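Local coordinates for ferrichrome-binding protein (Bacillus subtilis subsp. subtilis, PDB 3G9Q) that binds iron(3+)-hydroxamate complexes such as ferrichrome and hands them to the membrane-bound permease of an ABC importer, at residues D22-N34 against Q107-A121. Numbering follows the deposited sequence.
Sequences DGYYGYFKTLGIN and QLKEFAKMTGTEDKA
Leu-31 and Phe-111 are the two bumps of a helix-helix packing in the N-terminal lobe of this bilobed binding protein, each sunk in the opposing segment, with helices 25-31 and 107-115 crossing at -54°. The pair illustrates how protrusions from both partners interdigitate in one interface. Leu-31 is a knob whose hole is rimmed by Leu-108, Ala-112, Lys-120 and Ala-121, the last two from the helix that goes on to bridge the lobes. Its CD1 reaches Ala-121 CB at 3.8 Å, while CD2 lies against Phe-111 CB.

In return, Phe-111 fills a hollow walled by three rings. With CG anti to its own carbonyl carbon (chi1 -73°), its ring drives an edge at the face of Tyr-24, CE1 lying 3.8 Å from Tyr-24 CG, and makes an offset edge-to-face pair with Tyr-27; Phe-28 roofs one face, CE2 over the ring centre. Cut back to an alanine, Phe-111 would probably open a gap beside the tyrosines and leave Phe-28 without the ring it lies over, free to tilt. Trp-78 hydrogen-bonds Tyr-24 OH, holding that wall, and Val-97 of the sheet backs the cluster.

Farther along, Ile-33 CD1 rests 3.6 Å from Thr-115 OG1, a hydroxyl that itself donates to Phe-111 O at 2.8 Å.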
# COMPACT_ATOMS: atom_id res chain seq x y z
N ASP A 22 2.01 11.88 -1.70
CA ASP A 22 1.54 10.84 -2.62
C ASP A 22 0.63 9.77 -2.00
O ASP A 22 -0.40 9.42 -2.57
CB ASP A 22 2.74 10.14 -3.26
CG ASP A 22 3.89 9.97 -2.29
OD1 ASP A 22 4.43 11.02 -1.85
OD2 ASP A 22 4.25 8.83 -1.95
N GLY A 23 1.04 9.26 -0.83
CA GLY A 23 0.28 8.22 -0.16
C GLY A 23 -1.14 8.52 0.29
O GLY A 23 -1.81 7.61 0.80
N TYR A 24 -1.61 9.75 0.11
CA TYR A 24 -2.97 10.12 0.51
C TYR A 24 -3.90 10.43 -0.66
O TYR A 24 -5.12 10.51 -0.48
CB TYR A 24 -2.96 11.30 1.49
CG TYR A 24 -2.26 10.99 2.80
CD1 TYR A 24 -2.36 9.71 3.38
CD2 TYR A 24 -1.49 11.94 3.46
CE1 TYR A 24 -1.72 9.39 4.56
CE2 TYR A 24 -0.84 11.63 4.65
CZ TYR A 24 -0.96 10.35 5.20
OH TYR A 24 -0.30 10.03 6.36
N TYR A 25 -3.34 10.59 -1.86
CA TYR A 25 -4.14 10.89 -3.05
C TYR A 25 -5.39 10.02 -3.16
O TYR A 25 -6.50 10.54 -3.34
CB TYR A 25 -3.30 10.75 -4.33
CG TYR A 25 -4.12 10.89 -5.58
CD1 TYR A 25 -4.60 12.13 -6.00
CD2 TYR A 25 -4.49 9.77 -6.30
CE1 TYR A 25 -5.45 12.25 -7.11
CE2 TYR A 25 -5.32 9.87 -7.39
CZ TYR A 25 -5.81 11.11 -7.80
OH TYR A 25 -6.64 11.17 -8.90
N GLY A 26 -5.21 8.71 -3.05
CA GLY A 26 -6.33 7.78 -3.12
C GLY A 26 -7.42 7.99 -2.07
O GLY A 26 -8.57 7.58 -2.28
N TYR A 27 -7.07 8.61 -0.94
CA TYR A 27 -8.03 8.88 0.14
C TYR A 27 -9.06 9.93 -0.27
O TYR A 27 -10.26 9.76 -0.07
CB TYR A 27 -7.33 9.37 1.43
CG TYR A 27 -6.61 8.29 2.20
CD1 TYR A 27 -5.31 7.94 1.87
CD2 TYR A 27 -7.24 7.60 3.23
CE1 TYR A 27 -4.66 6.93 2.53
CE2 TYR A 27 -6.59 6.58 3.90
CZ TYR A 27 -5.30 6.25 3.54
OH TYR A 27 -4.63 5.23 4.19
N PHE A 28 -8.56 11.03 -0.83
CA PHE A 28 -9.40 12.13 -1.25
C PHE A 28 -10.19 11.71 -2.49
O PHE A 28 -11.32 12.13 -2.68
CB PHE A 28 -8.52 13.36 -1.52
CG PHE A 28 -8.03 14.05 -0.26
CD1 PHE A 28 -8.66 15.19 0.22
CD2 PHE A 28 -6.97 13.53 0.48
CE1 PHE A 28 -8.25 15.79 1.41
CE2 PHE A 28 -6.56 14.13 1.67
CZ PHE A 28 -7.20 15.25 2.14
N LYS A 29 -9.59 10.85 -3.31
CA LYS A 29 -10.27 10.37 -4.50
C LYS A 29 -11.50 9.58 -4.03
O LYS A 29 -12.61 9.80 -4.51
CB LYS A 29 -9.35 9.48 -5.35
CG LYS A 29 -9.93 9.05 -6.69
CD LYS A 29 -10.31 10.24 -7.52
CE LYS A 29 -11.36 9.83 -8.54
NZ LYS A 29 -12.02 11.02 -9.14
N THR A 30 -11.30 8.68 -3.08
CA THR A 30 -12.43 7.91 -2.57
C THR A 30 -13.53 8.84 -2.03
O THR A 30 -14.70 8.68 -2.36
CB THR A 30 -12.02 6.92 -1.45
OG1 THR A 30 -11.01 6.03 -1.95
CG2 THR A 30 -13.21 6.08 -1.00
N LEU A 31 -13.14 9.82 -1.22
CA LEU A 31 -14.10 10.75 -0.65
C LEU A 31 -14.77 11.64 -1.72
O LEU A 31 -15.85 12.18 -1.51
CB LEU A 31 -13.42 11.63 0.41
CG LEU A 31 -13.27 11.16 1.87
CD1 LEU A 31 -13.62 9.72 2.04
CD2 LEU A 31 -11.85 11.45 2.32
N GLY A 32 -14.12 11.77 -2.88
CA GLY A 32 -14.69 12.59 -3.95
C GLY A 32 -14.17 14.02 -4.03
O GLY A 32 -14.59 14.79 -4.88
N ILE A 33 -13.25 14.37 -3.13
CA ILE A 33 -12.68 15.71 -3.13
C ILE A 33 -11.84 15.92 -4.38
O ILE A 33 -10.90 15.17 -4.66
CB ILE A 33 -11.79 15.96 -1.88
CG1 ILE A 33 -12.67 16.25 -0.66
CG2 ILE A 33 -10.85 17.14 -2.12
CD1 ILE A 33 -13.38 15.02 -0.09
N ASN A 34 -12.19 16.94 -5.13
CA ASN A 34 -11.47 17.22 -6.35
C ASN A 34 -10.02 17.61 -6.05
O ASN A 34 -9.74 18.58 -5.32
CB ASN A 34 -12.22 18.31 -7.11
CG ASN A 34 -11.49 18.75 -8.35
OD1 ASN A 34 -11.06 17.92 -9.16
ND2 ASN A 34 -11.35 20.05 -8.51
N GLN A 107 -7.28 6.90 9.26
CA GLN A 107 -6.75 7.99 8.44
C GLN A 107 -7.78 8.45 7.41
O GLN A 107 -7.77 9.60 6.98
CB GLN A 107 -5.48 7.53 7.71
CG GLN A 107 -4.74 8.61 6.93
CD GLN A 107 -4.31 9.77 7.81
OE1 GLN A 107 -5.12 10.60 8.20
NE2 GLN A 107 -3.02 9.83 8.12
N LEU A 108 -8.68 7.54 7.03
CA LEU A 108 -9.74 7.83 6.06
C LEU A 108 -10.90 8.56 6.75
O LEU A 108 -11.60 9.38 6.14
CB LEU A 108 -10.28 6.54 5.43
CG LEU A 108 -11.58 6.66 4.63
CD1 LEU A 108 -11.36 7.53 3.42
CD2 LEU A 108 -12.06 5.29 4.22
N LYS A 109 -11.11 8.23 8.02
CA LYS A 109 -12.18 8.84 8.77
C LYS A 109 -11.72 10.20 9.27
O LYS A 109 -12.53 11.05 9.61
CB LYS A 109 -12.60 7.92 9.92
CG LYS A 109 -12.99 6.51 9.46
CD LYS A 109 -14.28 6.00 10.09
CE LYS A 109 -14.12 5.67 11.57
NZ LYS A 109 -15.43 5.26 12.18
N GLU A 110 -10.41 10.41 9.32
CA GLU A 110 -9.88 11.70 9.76
C GLU A 110 -10.12 12.70 8.63
O GLU A 110 -10.60 13.80 8.86
CB GLU A 110 -8.38 11.62 10.04
CG GLU A 110 -7.75 12.89 10.58
CD GLU A 110 -6.21 12.86 10.57
OE1 GLU A 110 -5.62 12.94 9.48
OE2 GLU A 110 -5.61 12.75 11.67
N PHE A 111 -9.80 12.28 7.41
CA PHE A 111 -9.97 13.11 6.22
C PHE A 111 -11.44 13.32 5.90
O PHE A 111 -11.82 14.39 5.44
CB PHE A 111 -9.28 12.47 5.02
CG PHE A 111 -7.77 12.55 5.05
CD1 PHE A 111 -7.01 11.53 4.49
CD2 PHE A 111 -7.12 13.65 5.60
CE1 PHE A 111 -5.62 11.61 4.48
CE2 PHE A 111 -5.73 13.73 5.59
CZ PHE A 111 -4.99 12.71 5.03
N ALA A 112 -12.26 12.30 6.13
CA ALA A 112 -13.69 12.39 5.86
C ALA A 112 -14.32 13.45 6.76
O ALA A 112 -15.11 14.27 6.31
CB ALA A 112 -14.35 11.04 6.08
N LYS A 113 -13.94 13.43 8.03
CA LYS A 113 -14.45 14.37 9.02
C LYS A 113 -13.94 15.77 8.71
O LYS A 113 -14.68 16.75 8.80
CB LYS A 113 -13.99 13.94 10.42
CG LYS A 113 -14.62 14.69 11.58
CD LYS A 113 -13.88 15.99 11.89
CE LYS A 113 -14.43 16.64 13.15
NZ LYS A 113 -15.88 17.01 13.03
N MSE A 114 -12.67 15.84 8.33
CA MSE A 114 -12.03 17.10 7.98
C MSE A 114 -12.67 17.78 6.77
O MSE A 114 -12.73 19.01 6.70
CB MSE A 114 -10.55 16.86 7.68
CG MSE A 114 -9.80 18.07 7.12
SE MSE A 114 -8.02 17.59 6.47
CE MSE A 114 -7.21 17.06 8.17
N THR A 115 -13.16 16.99 5.82
CA THR A 115 -13.75 17.56 4.62
C THR A 115 -15.27 17.56 4.56
O THR A 115 -15.85 18.14 3.63
CB THR A 115 -13.20 16.83 3.36
OG1 THR A 115 -13.44 15.42 3.47
CG2 THR A 115 -11.69 17.09 3.23
N GLY A 116 -15.90 16.93 5.54
CA GLY A 116 -17.35 16.86 5.60
C GLY A 116 -17.92 15.84 4.61
O GLY A 116 -18.91 16.10 3.93
N THR A 117 -17.28 14.67 4.54
CA THR A 117 -17.72 13.61 3.63
C THR A 117 -17.77 12.25 4.34
O THR A 117 -17.45 11.21 3.76
CB THR A 117 -16.79 13.52 2.39
OG1 THR A 117 -15.42 13.43 2.81
CG2 THR A 117 -16.96 14.73 1.50
N GLU A 118 -18.18 12.27 5.61
CA GLU A 118 -18.25 11.05 6.41
C GLU A 118 -19.14 9.96 5.77
O GLU A 118 -18.98 8.78 6.08
CB GLU A 118 -18.74 11.37 7.83
CG GLU A 118 -17.91 12.41 8.61
CD GLU A 118 -18.26 13.87 8.27
OE1 GLU A 118 -17.80 14.78 9.00
OE2 GLU A 118 -19.00 14.12 7.29
N ASP A 119 -20.04 10.35 4.88
CA ASP A 119 -20.93 9.38 4.23
C ASP A 119 -20.18 8.62 3.14
O ASP A 119 -20.47 7.46 2.86
CB ASP A 119 -22.12 10.06 3.57
CG ASP A 119 -21.86 10.40 2.10
OD1 ASP A 119 -20.93 11.20 1.82
OD2 ASP A 119 -22.59 9.87 1.22
N LYS A 120 -19.24 9.31 2.50
CA LYS A 120 -18.47 8.71 1.43
C LYS A 120 -17.50 7.68 2.00
O LYS A 120 -17.26 6.64 1.39
CB LYS A 120 -17.70 9.80 0.68
CG LYS A 120 -17.73 9.67 -0.83
CD LYS A 120 -19.03 10.19 -1.43
CE LYS A 120 -19.03 10.04 -2.94
NZ LYS A 120 -17.86 10.71 -3.58
N ALA A 121 -16.97 7.98 3.18
CA ALA A 121 -16.01 7.12 3.86
C ALA A 121 -16.66 5.88 4.47
O ALA A 121 -16.13 4.77 4.33
CB ALA A 121 -15.28 7.92 4.94